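RV0130 (Mycobacterium tuberculosis, PDB 2C2I) probably catalyses the reversible hydration of trans-2-enoyl-CoA to (3R)-3-hydroxyacyl-CoA, working as a homodimeric hotdog-fold hydratase. Local coordinates at residues E5-L10 with Y78-V83; G19-V24 with R105-S110; E29-F34 with G63-A68; S111-E116 with Q124-T129. All blocks are in the same frame, centred on the assembly; numbering follows the deposited sequence.

Contacts 2 and 4 belong to one antiparallel sheet and share strand 105-119. Contact 2 joins it to strand 17-25, an outermost strand within this chain, and contact 4 to strand 122-133. Their centres are about 17 Å apart, and they touch through Ser110 and Thr129. The centre of contact 1 is about 13 Å from that of contact 4, where helix 7-12 rests on the sheet through Leu10. Contact 3 pairs two helices, about 29 Å centre to centre from contact 1, across the chain centre. Along the chain, contact 3 nests inside the loops closed by contacts 1 and 2. Probable catalytic residues lie near contact 3; contact 4 carries Gln124 of a probable substrate site.

Contact 1. Residues E5-L10 with Y78-V83; sequences ESVADL and YTVKGV
The backbones of Glu5 and Lys81 come closest, with CA atoms 5.1 Å apart, where the chain enters helix 7-12 and leaves the short strand 79-80. That strand pairs in parallel with strand 3-4, with Thr79 and Lys81 bonded to the Phe4 backbone. The contact thus joins the start of the helix to the end of this small two-stranded sheet.

The Glu5 and Lys81 side chains run side by side and point the same way. Lys81 is extended beyond CG and brings NZ to Glu5 OE1 at 3.1 Å, a salt bridge on the syn lone pair of that oxygen. Glu5 bends at chi2 (-62°), which turns its carboxylate back toward the lysine.

Further along, one water joins the two backbones. It accepts from Val7 N at 3.0 Å and donates to Lys81 O at 2.7 Å. Ser6 is the N-cap of the helix, and its OG accepts from Asp9 N at 3.2 Å.

Three valines and a leucine make the apolar part. Val7 CG1 meets Val83 CG1 at 3.7 Å and Val80 CG1 at 3.9 Å. The other branch of Val80, CG2, faces Leu10 CD1 at 4.2 Å.

The contact is layered, with a charged pair at the exposed surface, a water bridge, then aliphatic groups. Solvent near the ion pair would probably weaken its attraction, while the buried Leu10 meets the strand by apolar contact alone.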
# COMPACT_ATOMS: atom_id res chain seq x y z
N GLU A 5 1.67 -26.73 7.70
CA GLU A 5 1.17 -27.21 9.00
C GLU A 5 1.65 -26.39 10.20
O GLU A 5 1.06 -26.45 11.28
CB GLU A 5 1.47 -28.71 9.19
CG GLU A 5 0.84 -29.64 8.13
CD GLU A 5 -0.69 -29.61 8.11
OE1 GLU A 5 -1.31 -29.47 9.20
OE2 GLU A 5 -1.27 -29.73 7.01
N SER A 6 2.73 -25.62 10.00
CA SER A 6 3.35 -24.83 11.07
C SER A 6 4.34 -23.85 10.49
O SER A 6 4.71 -23.98 9.34
CB SER A 6 4.13 -25.73 12.04
OG SER A 6 5.32 -26.18 11.41
N VAL A 7 4.82 -22.92 11.31
CA VAL A 7 5.81 -21.92 10.88
C VAL A 7 7.18 -22.54 10.67
O VAL A 7 7.98 -22.05 9.87
CB VAL A 7 5.89 -20.74 11.85
CG1 VAL A 7 4.60 -19.90 11.76
CG2 VAL A 7 6.19 -21.19 13.31
N ALA A 8 7.45 -23.65 11.35
CA ALA A 8 8.66 -24.46 11.05
C ALA A 8 8.61 -24.99 9.62
O ALA A 8 9.63 -25.09 8.91
CB ALA A 8 8.78 -25.60 12.04
N ASP A 9 7.41 -25.33 9.16
CA ASP A 9 7.28 -25.92 7.83
C ASP A 9 7.43 -24.83 6.80
O ASP A 9 7.96 -25.05 5.72
CB ASP A 9 5.95 -26.64 7.67
CG ASP A 9 5.90 -27.95 8.48
OD1 ASP A 9 6.91 -28.27 9.15
OD2 ASP A 9 4.86 -28.64 8.41
N LEU A 10 6.96 -23.64 7.16
CA LEU A 10 7.16 -22.45 6.33
C LEU A 10 8.67 -22.15 6.16
O LEU A 10 9.17 -21.98 5.04
CB LEU A 10 6.42 -21.25 6.96
CG LEU A 10 6.37 -19.96 6.14
CD1 LEU A 10 5.53 -20.14 4.90
CD2 LEU A 10 5.91 -18.79 7.01
N TYR A 78 -1.76 -20.05 -0.30
CA TYR A 78 -1.30 -20.85 0.85
C TYR A 78 -1.90 -20.32 2.13
O TYR A 78 -2.38 -19.19 2.18
CB TYR A 78 0.24 -20.87 0.98
CG TYR A 78 0.87 -19.50 1.14
CD1 TYR A 78 1.21 -19.00 2.40
CD2 TYR A 78 1.11 -18.71 0.03
CE1 TYR A 78 1.77 -17.72 2.53
CE2 TYR A 78 1.66 -17.44 0.15
CZ TYR A 78 1.99 -16.95 1.38
OH TYR A 78 2.55 -15.69 1.44
N THR A 79 -1.89 -21.17 3.15
CA THR A 79 -2.20 -20.73 4.49
C THR A 79 -1.16 -21.31 5.44
O THR A 79 -0.48 -22.28 5.10
CB THR A 79 -3.60 -21.15 4.95
OG1 THR A 79 -3.70 -22.57 4.92
CG2 THR A 79 -4.68 -20.55 4.02
N VAL A 80 -1.05 -20.72 6.62
CA VAL A 80 -0.10 -21.17 7.64
C VAL A 80 -0.89 -21.48 8.92
O VAL A 80 -1.53 -20.60 9.48
CB VAL A 80 0.98 -20.10 7.92
CG1 VAL A 80 1.95 -20.56 9.04
CG2 VAL A 80 1.75 -19.74 6.64
N LYS A 81 -0.85 -22.74 9.37
CA LYS A 81 -1.56 -23.16 10.58
C LYS A 81 -0.77 -22.82 11.84
O LYS A 81 0.43 -22.55 11.79
CB LYS A 81 -1.84 -24.67 10.55
CG LYS A 81 -2.96 -25.11 9.61
CD LYS A 81 -3.00 -26.63 9.54
CE LYS A 81 -4.32 -27.16 8.96
NZ LYS A 81 -4.30 -28.65 8.81
N GLY A 82 -1.45 -22.83 12.99
CA GLY A 82 -0.78 -22.61 14.26
C GLY A 82 -0.47 -21.15 14.56
O GLY A 82 0.28 -20.84 15.48
N VAL A 83 -1.05 -20.24 13.77
CA VAL A 83 -0.91 -18.81 14.03
C VAL A 83 -2.26 -18.09 14.21
O VAL A 83 -3.26 -18.42 13.56
CB VAL A 83 -0.00 -18.08 12.98
CG1 VAL A 83 1.46 -18.56 13.11
CG2 VAL A 83 -0.51 -18.31 11.58
O HOH W 1 2.60 -22.58 13.33

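Contact 2. Residues G19-V24 with R105-S110; sequences GQSDWV and RVRATS
Trp23 is held between two arginines of strand 105-119. Its CB lies 3.5 Å from Arg105 NH1. CG sits under the middle of the Arg105 guanidinium, 3.6 Å from CZ, and CD1 is beneath NH2. The two planes are 14° apart, a stacked cation-pi contact over the five-membered ring. Across the opposite face, Arg107 CB makes a CH-pi contact, 3.7 Å from the centroid of the six-membered ring. CE3 reaches the backbone of Val106, and CZ3 approaches Arg105 O. On the same face as Arg107 CB, NE1 and CZ2 lie against the Arg107 guanidinium. NE1 and NH1 are both donors, so they do not bond.

Arg107 bends at chi3 (78°), and its guanidinium has the Gln20 amide on its other face. That amide gives NE2 to Thr109 OG1 at 3.3 Å.

The strands are antiparallel, but their register shifts by one between Gln20 and Val24. In the gap, Ser21 N bonds to Ala108 O, while Ser21 OG replaces a backbone acceptor and takes the N-H of Ala108 at 3.0 Å, almost straight at 173°. The same OG donates to Asp22 O. Val24 and Val106 then form a regular hydrogen-bonded pair, their CG2 atoms tight at 3.4 Å.

Arg105 makes a salt bridge to Glu134 and Arg107 one to Glu132. Leu73 of helix 70-75 packs on Ser21, Val24 and Ala108. The contact therefore ties strand 17-25, an outermost strand of the sheet within this chain, to strand 105-119, with that helix on one face and strand 122-133 alongside.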
# COMPACT_ATOMS: atom_id res chain seq x y z
N GLY A 19 3.05 -20.21 -4.93
CA GLY A 19 1.89 -20.43 -5.77
C GLY A 19 1.51 -19.32 -6.73
O GLY A 19 2.34 -18.46 -7.09
N GLN A 20 0.28 -19.43 -7.21
CA GLN A 20 -0.29 -18.49 -8.15
C GLN A 20 -1.77 -18.35 -7.82
O GLN A 20 -2.48 -19.34 -7.58
CB GLN A 20 -0.08 -18.98 -9.59
CG GLN A 20 -0.66 -18.05 -10.63
CD GLN A 20 -0.26 -18.43 -12.04
OE1 GLN A 20 -0.73 -19.42 -12.57
NE2 GLN A 20 0.61 -17.63 -12.65
N SER A 21 -2.26 -17.12 -7.80
CA SER A 21 -3.65 -16.87 -7.48
C SER A 21 -4.54 -17.16 -8.68
O SER A 21 -4.06 -17.43 -9.79
CB SER A 21 -3.84 -15.41 -7.06
OG SER A 21 -3.82 -14.57 -8.21
N ASP A 22 -5.84 -17.07 -8.45
CA ASP A 22 -6.81 -17.01 -9.54
C ASP A 22 -6.77 -15.60 -10.16
O ASP A 22 -6.14 -14.68 -9.62
CB ASP A 22 -8.23 -17.28 -9.01
CG ASP A 22 -8.31 -18.51 -8.10
OD1 ASP A 22 -7.52 -19.47 -8.27
OD2 ASP A 22 -9.19 -18.53 -7.20
N TRP A 23 -7.40 -15.45 -11.32
CA TRP A 23 -7.66 -14.12 -11.87
C TRP A 23 -8.75 -13.46 -11.00
O TRP A 23 -9.73 -14.10 -10.60
CB TRP A 23 -8.13 -14.22 -13.32
CG TRP A 23 -7.07 -14.64 -14.30
CD1 TRP A 23 -6.93 -15.87 -14.91
CD2 TRP A 23 -6.02 -13.82 -14.81
NE1 TRP A 23 -5.84 -15.86 -15.75
CE2 TRP A 23 -5.26 -14.61 -15.71
CE3 TRP A 23 -5.63 -12.49 -14.59
CZ2 TRP A 23 -4.14 -14.12 -16.39
CZ3 TRP A 23 -4.51 -12.01 -15.27
CH2 TRP A 23 -3.78 -12.82 -16.16
N VAL A 24 -8.56 -12.18 -10.71
CA VAL A 24 -9.58 -11.38 -10.03
C VAL A 24 -9.83 -10.14 -10.87
O VAL A 24 -8.89 -9.55 -11.43
CB VAL A 24 -9.23 -11.01 -8.54
CG1 VAL A 24 -8.73 -12.23 -7.75
CG2 VAL A 24 -8.26 -9.86 -8.44
N ARG A 105 -8.44 -7.86 -15.46
CA ARG A 105 -8.13 -8.95 -14.55
C ARG A 105 -6.65 -8.94 -14.17
O ARG A 105 -5.78 -8.63 -14.98
CB ARG A 105 -8.52 -10.31 -15.13
CG ARG A 105 -10.01 -10.44 -15.37
CD ARG A 105 -10.44 -11.90 -15.42
NE ARG A 105 -9.69 -12.64 -16.43
CZ ARG A 105 -9.79 -13.95 -16.59
NH1 ARG A 105 -10.60 -14.66 -15.81
NH2 ARG A 105 -9.07 -14.56 -17.53
N VAL A 106 -6.40 -9.27 -12.91
CA VAL A 106 -5.04 -9.38 -12.38
C VAL A 106 -4.83 -10.75 -11.71
O VAL A 106 -5.77 -11.38 -11.22
CB VAL A 106 -4.74 -8.23 -11.36
CG1 VAL A 106 -4.83 -6.86 -12.04
CG2 VAL A 106 -5.71 -8.31 -10.17
N ARG A 107 -3.59 -11.20 -11.66
CA ARG A 107 -3.25 -12.48 -11.04
C ARG A 107 -1.82 -12.37 -10.51
O ARG A 107 -0.97 -11.73 -11.12
CB ARG A 107 -3.36 -13.60 -12.08
CG ARG A 107 -2.87 -14.94 -11.64
CD ARG A 107 -3.28 -15.99 -12.67
NE ARG A 107 -2.42 -15.98 -13.85
CZ ARG A 107 -2.46 -16.93 -14.78
NH1 ARG A 107 -3.31 -17.95 -14.66
NH2 ARG A 107 -1.64 -16.88 -15.82
N ALA A 108 -1.56 -13.03 -9.38
CA ALA A 108 -0.26 -12.92 -8.75
C ALA A 108 0.45 -14.28 -8.68
O ALA A 108 -0.21 -15.31 -8.59
CB ALA A 108 -0.41 -12.30 -7.32
N THR A 109 1.79 -14.24 -8.73
CA THR A 109 2.66 -15.38 -8.44
C THR A 109 3.58 -14.95 -7.30
O THR A 109 4.14 -13.87 -7.37
CB THR A 109 3.56 -15.66 -9.65
OG1 THR A 109 2.71 -15.91 -10.79
CG2 THR A 109 4.44 -16.88 -9.37
N SER A 110 3.73 -15.77 -6.26
CA SER A 110 4.64 -15.42 -5.16
C SER A 110 5.66 -16.52 -4.85
O SER A 110 5.39 -17.72 -5.04
CB SER A 110 3.85 -15.11 -3.88
OG SER A 110 3.01 -13.97 -4.04
O HOH W 2 -11.77 -13.90 -13.23

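Contact 3. Residues E29-F34 with G63-A68; sequences EEVNLF and GFMTLA
A selenomethionine lies over a phenylalanine ring here: Met65 CB sits above the centre of the Phe34 ring, 3.5 Å from its centroid and 5° off the ring normal. This is a CH-pi contact. The Met65 chain then runs back past the ring, opposite in direction to Phe34. Its SE stands obliquely at 4.6 Å from the same centroid, a Met-aromatic contact.

Met65 is extended through CG and turns only at chi3 (46°). The turn carries CE to Val31, where it meets CG2 at 3.6 Å. SE also approaches the carbonyl of Glu30, 3.8 Å from O. Thus one side chain spans the helix from Glu30 to Phe34. The tip of the Phe34 ring reaches the other helix, with CZ 3.4 Å from Met65 N and 3.9 Å from Phe64 CB.

The two helix segments cross at 107°, and their axes approach to 10.7 Å. That wide spacing is filled by Met65 and Phe34, both buried. The contact between the segments is apolar. Phe34 also meets His62 of its own chain and Phe34 of the second subunit, which places this packing at the dimer interface.

Val31 lies close to His45, which with Asp40 is probably important for catalysis. Gly63 belongs to a probable substrate site. In this MaoC-like hotdog protein, the helix pair thus lies beside the likely active site.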
# COMPACT_ATOMS: atom_id res chain seq x y z
N GLU A 29 -16.42 -0.07 -8.80
CA GLU A 29 -16.97 -0.05 -7.44
C GLU A 29 -15.85 -0.20 -6.40
O GLU A 29 -15.86 0.48 -5.39
CB GLU A 29 -18.05 -1.12 -7.26
CG GLU A 29 -18.05 -1.85 -5.91
CD GLU A 29 -19.23 -1.53 -4.97
OE1 GLU A 29 -19.68 -2.48 -4.29
OE2 GLU A 29 -19.69 -0.36 -4.88
N GLU A 30 -14.91 -1.11 -6.66
CA GLU A 30 -13.80 -1.32 -5.73
C GLU A 30 -12.87 -0.13 -5.71
O GLU A 30 -12.36 0.24 -4.64
CB GLU A 30 -13.02 -2.59 -6.09
CG GLU A 30 -13.84 -3.86 -5.90
CD GLU A 30 -13.13 -5.09 -6.44
OE1 GLU A 30 -12.32 -4.96 -7.41
OE2 GLU A 30 -13.37 -6.17 -5.88
N VAL A 31 -12.65 0.46 -6.88
CA VAL A 31 -11.73 1.60 -7.01
C VAL A 31 -12.30 2.81 -6.26
O VAL A 31 -11.57 3.51 -5.56
CB VAL A 31 -11.40 1.92 -8.49
CG1 VAL A 31 -10.57 3.20 -8.61
CG2 VAL A 31 -10.64 0.76 -9.14
N ASN A 32 -13.62 3.01 -6.41
CA ASN A 32 -14.36 4.04 -5.64
C ASN A 32 -14.34 3.84 -4.13
O ASN A 32 -14.16 4.80 -3.38
CB ASN A 32 -15.81 4.10 -6.13
CG ASN A 32 -15.93 4.48 -7.58
OD1 ASN A 32 -14.96 4.87 -8.22
ND2 ASN A 32 -17.14 4.36 -8.12
N LEU A 33 -14.51 2.60 -3.67
CA LEU A 33 -14.47 2.31 -2.24
C LEU A 33 -13.07 2.61 -1.72
O LEU A 33 -12.93 3.12 -0.62
CB LEU A 33 -14.82 0.85 -1.93
CG LEU A 33 -16.26 0.34 -2.16
CD1 LEU A 33 -16.38 -1.15 -1.94
CD2 LEU A 33 -17.22 1.10 -1.28
N PHE A 34 -12.05 2.27 -2.51
CA PHE A 34 -10.65 2.52 -2.15
C PHE A 34 -10.37 4.01 -1.97
O PHE A 34 -9.70 4.44 -1.01
CB PHE A 34 -9.69 1.94 -3.18
CG PHE A 34 -8.26 1.85 -2.68
CD1 PHE A 34 -7.86 0.80 -1.86
CD2 PHE A 34 -7.33 2.84 -3.02
CE1 PHE A 34 -6.52 0.73 -1.38
CE2 PHE A 34 -5.99 2.79 -2.54
CZ PHE A 34 -5.60 1.73 -1.73
N GLY A 63 -2.31 2.50 -7.56
CA GLY A 63 -1.18 1.58 -7.28
C GLY A 63 -1.23 1.05 -5.85
O GLY A 63 -0.89 -0.14 -5.60
N PHE A 64 -1.67 1.89 -4.91
CA PHE A 64 -1.70 1.45 -3.52
C PHE A 64 -2.75 0.38 -3.35
O PHE A 64 -2.66 -0.43 -2.43
CB PHE A 64 -1.93 2.60 -2.54
CG PHE A 64 -0.69 3.40 -2.21
CD1 PHE A 64 0.46 2.77 -1.68
CD2 PHE A 64 -0.68 4.78 -2.39
CE1 PHE A 64 1.58 3.52 -1.35
CE2 PHE A 64 0.45 5.55 -2.02
CZ PHE A 64 1.58 4.93 -1.53
N MSE A 65 -3.76 0.37 -4.23
CA MSE A 65 -4.77 -0.67 -4.12
C MSE A 65 -4.25 -1.99 -4.67
O MSE A 65 -4.39 -3.01 -4.03
CB MSE A 65 -6.07 -0.32 -4.84
CG MSE A 65 -7.09 -1.46 -4.68
SE MSE A 65 -8.85 -0.98 -5.33
CE MSE A 65 -8.41 -0.41 -6.55
N THR A 66 -3.66 -1.96 -5.87
CA THR A 66 -3.10 -3.19 -6.47
C THR A 66 -2.10 -3.85 -5.49
O THR A 66 -2.13 -5.06 -5.25
CB THR A 66 -2.45 -2.88 -7.83
OG1 THR A 66 -3.45 -2.33 -8.71
CG2 THR A 66 -1.91 -4.15 -8.49
N LEU A 67 -1.25 -3.02 -4.91
CA LEU A 67 -0.29 -3.50 -3.90
C LEU A 67 -1.04 -4.17 -2.74
O LEU A 67 -0.65 -5.23 -2.29
CB LEU A 67 0.59 -2.35 -3.37
CG LEU A 67 1.53 -2.71 -2.21
CD1 LEU A 67 2.56 -3.75 -2.65
CD2 LEU A 67 2.22 -1.45 -1.69
N ALA A 68 -2.12 -3.52 -2.29
CA ALA A 68 -2.95 -4.01 -1.17
C ALA A 68 -3.79 -5.24 -1.50
O ALA A 68 -4.43 -5.82 -0.61
CB ALA A 68 -3.84 -2.86 -0.64

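Contact 4. Residues S111-E116 with Q124-T129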
# COMPACT_ATOMS: atom_id res chain seq x y z
N SER A 111 6.81 -16.12 -4.32
CA SER A 111 7.85 -17.05 -3.86
C SER A 111 8.30 -16.65 -2.48
O SER A 111 8.27 -15.46 -2.13
CB SER A 111 9.07 -16.97 -4.78
OG SER A 111 8.67 -17.20 -6.12
N LEU A 112 8.73 -17.63 -1.68
CA LEU A 112 9.22 -17.32 -0.35
C LEU A 112 10.72 -16.99 -0.38
O LEU A 112 11.56 -17.85 -0.71
CB LEU A 112 8.92 -18.51 0.58
CG LEU A 112 9.20 -18.41 2.07
CD1 LEU A 112 8.44 -17.20 2.65
CD2 LEU A 112 8.67 -19.73 2.68
N VAL A 113 11.06 -15.74 -0.05
CA VAL A 113 12.46 -15.31 -0.04
C VAL A 113 13.18 -15.84 1.20
O VAL A 113 14.30 -16.39 1.10
CB VAL A 113 12.58 -13.78 -0.15
CG1 VAL A 113 14.03 -13.34 -0.07
CG2 VAL A 113 11.99 -13.32 -1.48
N GLY A 114 12.53 -15.72 2.35
CA GLY A 114 13.19 -16.10 3.59
C GLY A 114 12.23 -16.05 4.75
O GLY A 114 11.19 -15.40 4.66
N VAL A 115 12.58 -16.74 5.83
CA VAL A 115 11.75 -16.77 7.00
C VAL A 115 12.65 -16.55 8.18
O VAL A 115 13.65 -17.25 8.31
CB VAL A 115 11.03 -18.13 7.17
CG1 VAL A 115 10.27 -18.16 8.47
CG2 VAL A 115 10.08 -18.39 5.96
N GLU A 116 12.31 -15.58 9.01
CA GLU A 116 13.07 -15.28 10.21
C GLU A 116 12.21 -15.58 11.44
O GLU A 116 11.10 -15.06 11.58
CB GLU A 116 13.48 -13.81 10.21
CG GLU A 116 14.34 -13.42 11.41
CD GLU A 116 14.80 -11.97 11.37
OE1 GLU A 116 14.46 -11.22 10.41
OE2 GLU A 116 15.52 -11.56 12.32
N GLN A 124 8.63 -14.19 10.63
CA GLN A 124 8.48 -13.14 9.65
C GLN A 124 8.92 -13.69 8.31
O GLN A 124 10.07 -14.09 8.17
CB GLN A 124 9.42 -12.01 10.05
CG GLN A 124 9.21 -10.73 9.36
CD GLN A 124 9.52 -9.60 10.32
OE1 GLN A 124 8.66 -9.20 11.13
NE2 GLN A 124 10.73 -9.08 10.25
N ALA A 125 8.01 -13.69 7.34
CA ALA A 125 8.29 -14.21 6.00
C ALA A 125 8.50 -13.05 5.02
O ALA A 125 7.67 -12.14 4.97
CB ALA A 125 7.16 -15.07 5.55
N THR A 126 9.58 -13.11 4.26
CA THR A 126 9.80 -12.15 3.19
C THR A 126 9.37 -12.84 1.89
O THR A 126 9.82 -13.93 1.57
CB THR A 126 11.25 -11.70 3.17
OG1 THR A 126 11.56 -11.10 4.44
CG2 THR A 126 11.53 -10.69 2.03
N VAL A 127 8.48 -12.17 1.15
CA VAL A 127 7.79 -12.77 0.01
C VAL A 127 8.02 -11.88 -1.23
O VAL A 127 7.93 -10.66 -1.13
CB VAL A 127 6.28 -12.91 0.28
CG1 VAL A 127 5.56 -13.52 -0.94
CG2 VAL A 127 5.99 -13.78 1.55
N SER A 128 8.31 -12.51 -2.37
CA SER A 128 8.36 -11.81 -3.66
C SER A 128 7.08 -12.08 -4.43
O SER A 128 6.66 -13.22 -4.52
CB SER A 128 9.55 -12.31 -4.48
OG SER A 128 9.47 -13.72 -4.64
N THR A 129 6.46 -11.03 -4.99
CA THR A 129 5.22 -11.21 -5.73
C THR A 129 5.32 -10.43 -7.04
O THR A 129 5.87 -9.33 -7.08
CB THR A 129 3.95 -10.77 -4.93
OG1 THR A 129 3.88 -11.46 -3.67
CG2 THR A 129 2.67 -11.07 -5.69
O HOH W 3 12.53 -10.57 8.65
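A classic beta bulge interrupts the hairpin of strands 105-119 and 122-133: Val113 and Gly114 both face Thr126. Thr126 O takes Val113 N at 2.7 Å and, weakly, Gly114 N at 3.3 Å. Gly114 O in turn accepts Thr126 N at 2.8 Å. Beyond the bulge, regular hydrogen-bonded pairs follow on either side, Ser111 with Ser128 and Glu116 with Gln124.

The extra residue turns Val113 toward the partner strand. Its CB lies 3.9 Å from Thr126 CG2, and its CG2 touches Ser128 CB. On the face of Leu112 and Val115, Leu112 CD1 meets Ala125 CB at 3.8 Å. Helix 7-12 covers this face, with Leu10 on Leu112 and Val115.

Glu116 and Gln124 project from the other face. A water donates to Glu116 OE1 at 2.7 Å and accepts from Gln124 NE2 at 2.8 Å. Gln124 OE1 accepts from Arg148 NE. The amide is therefore held at both ends, which should fix its rotation.

Gln124 and Arg148 are both probable substrate-binding residues serving the partner subunit, and Tyr89, another of them, packs on Gln124. The bulged hairpin belongs to the antiparallel sheet of the hotdog fold and carries this probable substrate-site glutamine.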